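Local coordinates for lipoprotein (Clostridium difficile, PDB 4OTE), which probably binds methionine as the substrate-binding lipoprotein of a transport system, holding selenomethionine in its pocket in this structure, at residues K212-V215 with L216-L220. Residues are numbered along the deposited sequence; the frame is centred on the assembly and turned at random.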
# COMPACT_ATOMS: atom_id res chain seq x y z
N LYS A 212 4.30 -10.52 -22.27
CA LYS A 212 3.42 -9.47 -21.74
C LYS A 212 3.88 -8.99 -20.37
O LYS A 212 3.89 -7.78 -20.10
CB LYS A 212 1.98 -9.97 -21.67
CG LYS A 212 1.33 -10.18 -23.03
CD LYS A 212 -0.12 -10.62 -22.90
CE LYS A 212 -0.77 -10.74 -24.26
NZ LYS A 212 -2.23 -11.03 -24.15
N ILE A 213 4.28 -9.92 -19.51
CA ILE A 213 4.78 -9.58 -18.18
C ILE A 213 6.12 -8.87 -18.32
O ILE A 213 6.41 -7.90 -17.62
CB ILE A 213 4.91 -10.84 -17.30
CG1 ILE A 213 3.53 -11.45 -17.04
CG2 ILE A 213 5.61 -10.53 -15.98
CD1 ILE A 213 2.53 -10.51 -16.39
N LYS A 214 6.93 -9.37 -19.24
CA LYS A 214 8.22 -8.78 -19.57
C LYS A 214 8.07 -7.33 -20.05
O LYS A 214 8.81 -6.45 -19.60
CB LYS A 214 8.88 -9.62 -20.65
CG LYS A 214 10.32 -9.28 -20.94
CD LYS A 214 10.89 -10.32 -21.90
CE LYS A 214 11.59 -9.66 -23.07
NZ LYS A 214 12.74 -8.84 -22.62
N VAL A 215 7.12 -7.09 -20.94
CA VAL A 215 6.85 -5.73 -21.44
C VAL A 215 6.42 -4.81 -20.30
O VAL A 215 6.88 -3.68 -20.21
CB VAL A 215 5.78 -5.73 -22.56
CG1 VAL A 215 5.15 -4.35 -22.74
CG2 VAL A 215 6.39 -6.20 -23.88
N LEU A 216 5.52 -5.30 -19.45
CA LEU A 216 5.01 -4.50 -18.33
C LEU A 216 6.10 -4.12 -17.35
O LEU A 216 6.17 -2.98 -16.91
CB LEU A 216 3.90 -5.26 -17.59
CG LEU A 216 2.51 -5.27 -18.23
CD1 LEU A 216 1.60 -6.17 -17.42
CD2 LEU A 216 1.94 -3.86 -18.32
N GLN A 217 6.95 -5.08 -17.00
CA GLN A 217 8.02 -4.82 -16.04
C GLN A 217 9.13 -3.96 -16.63
O GLN A 217 9.81 -3.25 -15.90
CB GLN A 217 8.56 -6.12 -15.45
CG GLN A 217 7.53 -6.82 -14.57
CD GLN A 217 8.16 -7.72 -13.53
OE1 GLN A 217 8.13 -7.41 -12.34
NE2 GLN A 217 8.72 -8.83 -13.97
N ASP A 218 9.29 -4.01 -17.95
CA ASP A 218 10.21 -3.10 -18.64
C ASP A 218 9.74 -1.65 -18.51
O ASP A 218 10.48 -0.80 -18.03
CB ASP A 218 10.35 -3.47 -20.13
CG ASP A 218 11.40 -4.54 -20.37
OD1 ASP A 218 12.10 -4.93 -19.40
OD2 ASP A 218 11.54 -4.99 -21.53
N VAL A 219 8.49 -1.38 -18.90
CA VAL A 219 7.99 -0.01 -18.86
C VAL A 219 7.83 0.49 -17.42
O VAL A 219 8.01 1.68 -17.17
CB VAL A 219 6.67 0.18 -19.65
CG1 VAL A 219 6.82 -0.34 -21.08
CG2 VAL A 219 5.49 -0.48 -18.95
N LEU A 220 7.51 -0.40 -16.49
CA LEU A 220 7.29 0.00 -15.10
C LEU A 220 8.57 0.32 -14.33
O LEU A 220 8.52 0.95 -13.28
CB LEU A 220 6.47 -1.06 -14.34
CG LEU A 220 4.96 -0.97 -14.52
CD1 LEU A 220 4.30 -2.29 -14.16
CD2 LEU A 220 4.38 0.17 -13.69
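K214 and D218, one turn apart, lie side by side and point the same way, yet their charged ends stay at 4.2 Å between K214 NZ and D218 OD2, beyond a salt bridge. Any attraction there is therefore probably loose. K214 swings its CG anti to the backbone N and then bends at its last two torsions, which turns NZ along the helix toward the carboxylate. The next pair, I213 and Q217, is also aligned: I213 CG2 rests 4.1 Å from Q217 NE2, a methyl beside the amide nitrogen. Q217 CG lies beyond the end of I213 O, 3.4 Å from the oxygen that also accepts the N-H of Q217. L216 CG sits likewise beyond K212 O, at 3.4 Å, because chi1 of -79° holds it beside the backbone N. V219 in turn brings CG1 to 3.5 Å from V215 O.

Four successive backbone bonds from the N-H of residue i+4 to the O of residue i define this stretch as regular alpha-helix: L216 N to K212 O, Q217 N to I213 O, D218 N to K214 O, and V219 N to V215 O. The last is the straightest, with an N-H...O angle of 169°, and the D218 bond the most bent, at 147°. The helix, 211-220, packs against the sheet of the lobe built on strands 6-12 and 199-204, in a chain of the periplasmic binding protein clan. I213 and Q217 meet F203, while L216 reaches L201, I7 and V9; V219 and L216 also touch helix 24-29 at I27. Two polar ends are fixed from outside the helix, Q217 OE1 accepting from K80 N and K212 NZ donating to K6 O.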